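Local structure of cobalamin biosynthesis protein CobN (Mycobacterium tuberculosis, 7C6O) at residues T50-A55 against D334-Y339; S54-S57 against R63-N66; H138-L141 against D147-R150. The protein forms the large catalytic subunit of cobaltochelatase, the enzyme that inserts cobalt into the corrin ring during cobalamin biosynthesis. All coordinates share one frame; numbering follows the deposited sequence. Where two conformers were deposited one is given.

Contact 1 of 3, residues T50-A55 against D334-Y339; sequences TDLISA and DGLISY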
loop_
_atom_site.group_PDB
_atom_site.type_symbol
_atom_site.label_atom_id
_atom_site.label_comp_id
_atom_site.label_asym_id
_atom_site.label_seq_id
_atom_site.Cartn_x
_atom_site.Cartn_y
_atom_site.Cartn_z
ATOM N N THR A 50 -32.067 -17.903 -3.685
ATOM C CA THR A 50 -32.397 -17.938 -2.263
ATOM C C THR A 50 -33.659 -18.759 -2.017
ATOM O O THR A 50 -33.721 -19.538 -1.058
ATOM C CB THR A 50 -32.560 -16.514 -1.731
ATOM O OG1 THR A 50 -31.350 -15.781 -1.960
ATOM C CG2 THR A 50 -32.859 -16.528 -0.237
ATOM N N ASP A 51 -34.669 -18.604 -2.880
ATOM C CA ASP A 51 -35.869 -19.437 -2.796
ATOM C C ASP A 51 -35.514 -20.916 -2.859
ATOM O O ASP A 51 -35.987 -21.720 -2.046
ATOM C CB ASP A 51 -36.838 -19.095 -3.931
ATOM C CG ASP A 51 -37.424 -17.703 -3.814
ATOM O OD1 ASP A 51 -37.252 -17.058 -2.760
ATOM O OD2 ASP A 51 -38.062 -17.255 -4.793
ATOM N N LEU A 52 -34.681 -21.293 -3.832
ATOM C CA LEU A 52 -34.371 -22.703 -4.042
ATOM C C LEU A 52 -33.575 -23.274 -2.875
ATOM O O LEU A 52 -33.787 -24.425 -2.478
ATOM C CB LEU A 52 -33.609 -22.877 -5.356
ATOM C CG LEU A 52 -34.239 -22.184 -6.566
ATOM C CD1 LEU A 52 -33.472 -22.497 -7.847
ATOM C CD2 LEU A 52 -35.709 -22.563 -6.710
ATOM N N ILE A 53 -32.661 -22.482 -2.312
ATOM C CA ILE A 53 -31.889 -22.948 -1.165
ATOM C C ILE A 53 -32.783 -23.063 0.063
ATOM O O ILE A 53 -32.672 -24.018 0.841
ATOM C CB ILE A 53 -30.685 -22.021 -0.920
ATOM C CG1 ILE A 53 -29.764 -22.021 -2.145
ATOM C CG2 ILE A 53 -29.914 -22.458 0.318
ATOM C CD1 ILE A 53 -28.629 -21.025 -2.060
ATOM N N SER A 54 -33.688 -22.097 0.254
ATOM C CA SER A 54 -34.662 -22.190 1.337
ATOM C C SER A 54 -35.508 -23.448 1.208
ATOM O O SER A 54 -35.806 -24.113 2.208
ATOM C CB SER A 54 -35.558 -20.951 1.352
ATOM O OG SER A 54 -34.825 -19.779 1.667
ATOM N N ALA A 55 -35.916 -23.784 -0.018
ATOM C CA ALA A 55 -36.674 -25.012 -0.235
ATOM C C ALA A 55 -35.839 -26.238 0.108
ATOM O O ALA A 55 -36.342 -27.191 0.715
ATOM C CB ALA A 55 -37.160 -25.076 -1.683
ATOM N N ASP A 334 -26.859 -28.108 -8.894
ATOM C CA ASP A 334 -28.002 -27.265 -9.221
ATOM C C ASP A 334 -27.630 -25.800 -9.415
ATOM O O ASP A 334 -28.528 -24.968 -9.585
ATOM C CB ASP A 334 -29.062 -27.376 -8.123
ATOM C CG ASP A 334 -29.085 -28.742 -7.472
ATOM O OD1 ASP A 334 -29.247 -29.746 -8.197
ATOM O OD2 ASP A 334 -28.927 -28.811 -6.234
ATOM N N GLY A 335 -26.341 -25.465 -9.392
ATOM C CA GLY A 335 -25.949 -24.073 -9.394
ATOM C C GLY A 335 -26.234 -23.356 -8.096
ATOM O O GLY A 335 -26.216 -22.123 -8.061
ATOM N N LEU A 336 -26.505 -24.100 -7.025
ATOM C CA LEU A 336 -26.801 -23.513 -5.725
ATOM C C LEU A 336 -25.507 -23.305 -4.949
ATOM O O LEU A 336 -24.651 -24.194 -4.900
ATOM C CB LEU A 336 -27.764 -24.399 -4.934
ATOM C CG LEU A 336 -29.137 -24.631 -5.571
ATOM C CD1 LEU A 336 -30.099 -25.242 -4.564
ATOM C CD2 LEU A 336 -29.700 -23.339 -6.142
ATOM N N ILE A 337 -25.378 -22.134 -4.341
ATOM C CA ILE A 337 -24.152 -21.699 -3.687
ATOM C C ILE A 337 -24.253 -21.970 -2.194
ATOM O O ILE A 337 -25.310 -21.769 -1.581
ATOM C CB ILE A 337 -23.898 -20.204 -3.960
ATOM C CG1 ILE A 337 -23.800 -19.949 -5.464
ATOM C CG2 ILE A 337 -22.646 -19.727 -3.241
ATOM C CD1 ILE A 337 -23.904 -18.485 -5.838
ATOM N N SER A 338 -23.151 -22.428 -1.608
ATOM C CA SER A 338 -23.034 -22.573 -0.167
ATOM C C SER A 338 -21.639 -22.138 0.255
ATOM O O SER A 338 -20.666 -22.337 -0.476
ATOM C CB SER A 338 -23.301 -24.014 0.282
ATOM O OG SER A 338 -23.110 -24.154 1.678
ATOM N N TYR A 339 -21.550 -21.527 1.431
ATOM C CA TYR A 339 -20.272 -21.112 1.993
ATOM C C TYR A 339 -19.835 -22.137 3.031
ATOM O O TYR A 339 -20.540 -22.370 4.018
ATOM C CB TYR A 339 -20.366 -19.711 2.596
ATOM C CG TYR A 339 -20.341 -18.622 1.545
ATOM C CD1 TYR A 339 -21.515 -18.151 0.971
ATOM C CD2 TYR A 339 -19.136 -18.078 1.112
ATOM C CE1 TYR A 339 -21.493 -17.163 0.006
ATOM C CE2 TYR A 339 -19.104 -17.088 0.148
ATOM C CZ TYR A 339 -20.285 -16.635 -0.403
ATOM O OH TYR A 339 -20.254 -15.649 -1.364
#
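Leu-336 and Ile-53 make most of this contact, in which a helix packed on one sheet meets the loop leading into an edge strand of another, and that strand's first residue. Both side chains set out toward the facing segment and run past each other in opposite directions, touching along their flanks. The CD1 methyl of Leu-336 lies 4.0 Å from Ile-53 CG1. The other branch of Leu-336 serves a second neighbour: CD2 reaches Leu-52 CB, also at 4.0 Å, so the forked end of one leucine fits against two successive residues of the helix.

In Ile-53 the longer branch is anti to the carbonyl carbon (chi1 -61°) and extended beyond, which carries CD1 over the backbone of the strand to 3.4 Å from Ile-337 O. That approach is methyl against carbonyl. Between these two segments no hydrogen bond crosses and the packing is essentially apolar, while polar links such as the salt bridge of Arg-56 with Asp-332 lie beside it.

Asp-332 OD1 accepts a hydrogen bond from the backbone N of Leu-336 in the turn that leads into strand 337-341. This strand runs antiparallel to strand 321-331 at the edge of a mixed sheet, while helix 49-58 lies against strands 42-46 and 62-65 of a separate parallel sheet, so the contact bridges the two.

Contact 2 of 3, residues S54-S57 against R63-N66; sequences SARS and RWAN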
loop_
_atom_site.group_PDB
_atom_site.type_symbol
_atom_site.label_atom_id
_atom_site.label_comp_id
_atom_site.label_asym_id
_atom_site.label_seq_id
_atom_site.Cartn_x
_atom_site.Cartn_y
_atom_site.Cartn_z
ATOM N N SER A 54 -33.688 -22.097 0.254
ATOM C CA SER A 54 -34.662 -22.190 1.337
ATOM C C SER A 54 -35.508 -23.448 1.208
ATOM O O SER A 54 -35.806 -24.113 2.208
ATOM C CB SER A 54 -35.558 -20.951 1.352
ATOM O OG SER A 54 -34.825 -19.779 1.667
ATOM N N ALA A 55 -35.916 -23.784 -0.018
ATOM C CA ALA A 55 -36.674 -25.012 -0.235
ATOM C C ALA A 55 -35.839 -26.238 0.108
ATOM O O ALA A 55 -36.342 -27.191 0.715
ATOM C CB ALA A 55 -37.160 -25.076 -1.683
ATOM N N ARG A 56 -34.557 -26.228 -0.269
ATOM C CA ARG A 56 -33.666 -27.324 0.097
ATOM C C ARG A 56 -33.505 -27.420 1.609
ATOM O O ARG A 56 -33.567 -28.516 2.179
ATOM C CB ARG A 56 -32.305 -27.141 -0.576
ATOM C CG ARG A 56 -31.319 -28.271 -0.312
ATOM C CD ARG A 56 -29.997 -28.023 -1.021
ATOM N NE ARG A 56 -29.255 -26.916 -0.424
ATOM C CZ ARG A 56 -28.138 -26.405 -0.929
ATOM N NH1 ARG A 56 -27.629 -26.898 -2.050
ATOM N NH2 ARG A 56 -27.527 -25.400 -0.315
ATOM N N SER A 57 -33.309 -26.280 2.277
ATOM C CA SER A 57 -33.156 -26.271 3.728
ATOM C C SER A 57 -34.419 -26.716 4.456
ATOM O O SER A 57 -34.324 -27.181 5.597
ATOM C CB SER A 57 -32.757 -24.873 4.208
ATOM O OG SER A 57 -31.475 -24.498 3.731
ATOM N N ARG A 63 -38.673 -30.277 -5.523
ATOM C CA ARG A 63 -37.720 -30.193 -6.618
ATOM C C ARG A 63 -37.536 -28.722 -6.963
ATOM O O ARG A 63 -38.465 -27.921 -6.824
ATOM C CB ARG A 63 -38.195 -30.962 -7.855
ATOM C CG ARG A 63 -38.563 -32.412 -7.608
ATOM C CD ARG A 63 -37.360 -33.262 -7.246
ATOM N NE ARG A 63 -37.755 -34.644 -6.994
ATOM C CZ ARG A 63 -38.166 -35.097 -5.815
ATOM N NH1 ARG A 63 -38.228 -34.278 -4.774
ATOM N NH2 ARG A 63 -38.514 -36.368 -5.675
ATOM N N TRP A 64 -36.334 -28.359 -7.401
ATOM C CA TRP A 64 -36.059 -26.953 -7.660
ATOM C C TRP A 64 -35.198 -26.783 -8.900
ATOM O O TRP A 64 -34.396 -27.653 -9.251
ATOM C CB TRP A 64 -35.370 -26.287 -6.467
ATOM C CG TRP A 64 -34.191 -27.047 -5.967
ATOM C CD1 TRP A 64 -32.926 -27.031 -6.480
ATOM C CD2 TRP A 64 -34.162 -27.939 -4.848
ATOM N NE1 TRP A 64 -32.112 -27.859 -5.748
ATOM C CE2 TRP A 64 -32.846 -28.429 -4.740
ATOM C CE3 TRP A 64 -35.120 -28.370 -3.926
ATOM C CZ2 TRP A 64 -32.463 -29.331 -3.749
ATOM C CZ3 TRP A 64 -34.739 -29.265 -2.942
ATOM C CH2 TRP A 64 -33.422 -29.735 -2.861
ATOM N N ALA A 65 -35.374 -25.636 -9.550
ATOM C CA ALA A 65 -34.553 -25.245 -10.685
ATOM C C ALA A 65 -34.739 -23.755 -10.915
ATOM O O ALA A 65 -35.799 -23.196 -10.620
ATOM C CB ALA A 65 -34.913 -26.030 -11.950
ATOM N N ASN A 66 -33.693 -23.121 -11.438
ATOM C CA ASN A 66 -33.760 -21.716 -11.805
ATOM C C ASN A 66 -34.140 -21.602 -13.275
ATOM O O ASN A 66 -33.412 -22.119 -14.131
ATOM C CB ASN A 66 -32.427 -21.033 -11.552
ATOM C CG ASN A 66 -32.519 -19.524 -11.633
ATOM O OD1 ASN A 66 -33.158 -18.975 -12.531
ATOM N ND2 ASN A 66 -31.885 -18.841 -10.685
#
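Arg-56 sets CB over the face of the Trp-64 six-membered ring and passes CG and CD along its rim, and a CH-pi interaction is the main component of the contact. Arg-56 CB stands 4.0 Å from the centroid of that ring, 24° off the ring normal, and so lies over the face although displaced toward the rim. The next two carbons run past the rim on the CH2-CZ2 side: Arg-56 CG comes to 3.6 Å from Trp-64 CH2, and Arg-56 CD is still 3.9 Å from Trp-64 CZ2. Three methylene groups in a row thus follow the outer end of the indole. Trp-64 presents that end to the helix because its CG sits between the backbone N and the carbonyl carbon (chi1 50°).

Plain apolar packing adds a smaller share. Ala-55, one residue earlier on the helix, points its methyl toward the strand, and Ala-55 CB lies 4.5 Å from Trp-64 CE3.

The polar groups look elsewhere. The Arg-56 chain bends at its third torsion, and the guanidinium stands nearly perpendicular to the indole, the planes 87° apart, so the charge is not stacked on the ring. Its NH1 forms a salt bridge with Asp-332, while Trp-64 NE1 makes a weak hydrogen bond to Asp-334 OD2. An arginine used in this way divides its labour, hydrocarbon for the indole and charge for an acidic partner.

The setting is a beta-alpha-beta unit. Strand 42-46 leads into helix 49-58, the chain returns in strand 62-65 parallel to the first, and Trp-64 projects from this outermost strand to pack against the helix. Leu-336, from the loop before strand 337-341, packs on both Arg-56 and Trp-64.

Contact 3 of 3, residues H138-L141 against D147-R150; sequences HIYL and DNLR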
loop_
_atom_site.group_PDB
_atom_site.type_symbol
_atom_site.label_atom_id
_atom_site.label_comp_id
_atom_site.label_asym_id
_atom_site.label_seq_id
_atom_site.Cartn_x
_atom_site.Cartn_y
_atom_site.Cartn_z
ATOM N N HIS A 138 -47.767 -16.250 -2.793
ATOM C CA HIS A 138 -46.963 -15.053 -3.015
ATOM C C HIS A 138 -46.413 -14.512 -1.702
ATOM O O HIS A 138 -45.245 -14.113 -1.625
ATOM C CB HIS A 138 -47.796 -13.986 -3.724
ATOM C CG HIS A 138 -47.089 -12.676 -3.875
ATOM N ND1 HIS A 138 -46.333 -12.363 -4.984
ATOM C CD2 HIS A 138 -47.011 -11.604 -3.051
ATOM C CE1 HIS A 138 -45.825 -11.151 -4.840
ATOM N NE2 HIS A 138 -46.219 -10.670 -3.673
ATOM N N ILE A 139 -47.235 -14.513 -0.653
ATOM C CA ILE A 139 -46.805 -13.976 0.634
ATOM C C ILE A 139 -45.759 -14.882 1.275
ATOM O O ILE A 139 -44.753 -14.400 1.813
ATOM C CB ILE A 139 -48.026 -13.765 1.548
ATOM C CG1 ILE A 139 -48.975 -12.740 0.921
ATOM C CG2 ILE A 139 -47.587 -13.323 2.939
ATOM C CD1 ILE A 139 -50.271 -12.539 1.683
ATOM N N TYR A 140 -45.976 -16.203 1.236
ATOM C CA TYR A 140 -44.987 -17.141 1.763
ATOM C C TYR A 140 -43.611 -16.880 1.164
ATOM O O TYR A 140 -42.602 -16.840 1.876
ATOM C CB TYR A 140 -45.405 -18.586 1.472
ATOM C CG TYR A 140 -46.357 -19.225 2.457
ATOM C CD1 TYR A 140 -45.956 -19.522 3.757
ATOM C CD2 TYR A 140 -47.641 -19.585 2.071
ATOM C CE1 TYR A 140 -46.825 -20.132 4.652
ATOM C CE2 TYR A 140 -48.514 -20.191 2.953
ATOM C CZ TYR A 140 -48.103 -20.464 4.239
ATOM O OH TYR A 140 -48.980 -21.067 5.111
ATOM N N LEU A 141 -43.560 -16.697 -0.155
ATOM C CA LEU A 141 -42.286 -16.534 -0.843
ATOM C C LEU A 141 -41.736 -15.119 -0.708
ATOM O O LEU A 141 -40.514 -14.941 -0.669
ATOM C CB LEU A 141 -42.449 -16.915 -2.316
ATOM C CG LEU A 141 -42.701 -18.413 -2.529
ATOM C CD1 LEU A 141 -43.288 -18.697 -3.904
ATOM C CD2 LEU A 141 -41.407 -19.190 -2.327
ATOM N N ASP A 147 -38.588 -21.425 7.279
ATOM C CA ASP A 147 -39.882 -21.750 7.873
ATOM C C ASP A 147 -41.014 -21.569 6.869
ATOM O O ASP A 147 -41.895 -22.428 6.751
ATOM C CB ASP A 147 -40.132 -20.891 9.112
ATOM C CG ASP A 147 -39.194 -21.226 10.254
ATOM O OD1 ASP A 147 -38.691 -22.368 10.298
ATOM O OD2 ASP A 147 -38.966 -20.344 11.109
ATOM N N ASN A 148 -41.008 -20.452 6.137
ATOM C CA ASN A 148 -42.083 -20.200 5.181
ATOM C C ASN A 148 -42.056 -21.194 4.026
ATOM O O ASN A 148 -43.113 -21.602 3.533
ATOM C CB ASN A 148 -42.001 -18.766 4.659
ATOM C CG ASN A 148 -42.565 -17.764 5.640
ATOM O OD1 ASN A 148 -43.528 -18.054 6.353
ATOM N ND2 ASN A 148 -41.968 -16.579 5.689
ATOM N N LEU A 149 -40.863 -21.592 3.574
ATOM C CA LEU A 149 -40.793 -22.584 2.508
ATOM C C LEU A 149 -41.302 -23.942 2.975
ATOM O O LEU A 149 -41.909 -24.679 2.190
ATOM C CB LEU A 149 -39.362 -22.703 1.980
ATOM C CG LEU A 149 -39.030 -21.907 0.711
ATOM C CD1 LEU A 149 -39.816 -22.438 -0.481
ATOM C CD2 LEU A 149 -39.291 -20.418 0.910
ATOM N N ARG A 150 -41.081 -24.279 4.247
ATOM C CA ARG A 150 -41.596 -25.539 4.773
ATOM C C ARG A 150 -43.117 -25.509 4.870
ATOM O O ARG A 150 -43.798 -26.453 4.445
ATOM C CB ARG A 150 -40.967 -25.834 6.136
ATOM C CG ARG A 150 -41.516 -27.082 6.812
ATOM C CD ARG A 150 -40.757 -27.424 8.088
ATOM N NE ARG A 150 -40.287 -26.232 8.788
ATOM C CZ ARG A 150 -39.009 -25.881 8.891
ATOM N NH1 ARG A 150 -38.064 -26.636 8.346
ATOM N NH2 ARG A 150 -38.675 -24.777 9.543
#
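Tyr-140 and Asn-148 bring two flat groups together at a steep angle, ring and amide planes 72° apart, where 131-143 and 146-161, two consecutive helices joined by a short turn, meet. The backbone carbonyl of Asn-148 approaches the tyrosine ring obliquely, with Asn-148 O 3.5 Å from Tyr-140 CD1. The amide oxygen of the same residue comes near that ring carbon too, Asn-148 OD1 being 3.8 Å away. Beyond the pair, Phe-155 of the second helix meets the tyrosine ring with planes at about 45°, and Phe-167 and Pro-170 also pack on Tyr-140.

The backbones approach closely, as expected next to so short a connection: Asn-148 CB lies 3.4 Å from Tyr-140 O, and the nearest CA pair, Tyr-140 with Asn-148, is 5.4 Å apart. Neither polar end depends on the facing segment. Tyr-140 OH is hydrogen-bonded to Thr-168 O, and Asn-148 ND2 gives hydrogen bonds to Gly-144 O and Val-171 O. The first of these ties the amide back to the turn between the helices, and together the two bonds probably fix its rotation; OD1 is hydrogen-bonded elsewhere as well.

On the side facing helix 49-58 and strand 84-89, two leucines cross at about a right angle, and Leu-141 CD2 rests 4.1 Å from Leu-149 CD2.

In the fold
Contacts 1 and 2 both use helix 49-58, and contact 3 reaches it through Leu-149, whose CG is 3.7 Å from Ser-54 CB. Contacts 1 and 2 share Ser-54 and Ala-55, and their centres are about 6 Å apart. Leu-336 of the first touches the indole of the second, with Leu-336 CD1 3.5 Å from Trp-64 NE1. Contact 3 lies about 15 Å from contact 1 and about 12 Å from contact 2, centre to centre. In sequence, contacts 2 and 3 are local closures, whereas contact 1 spans 278 intervening residues. None of the three includes Asp-125 or Ser-127, the residues at the sodium ion.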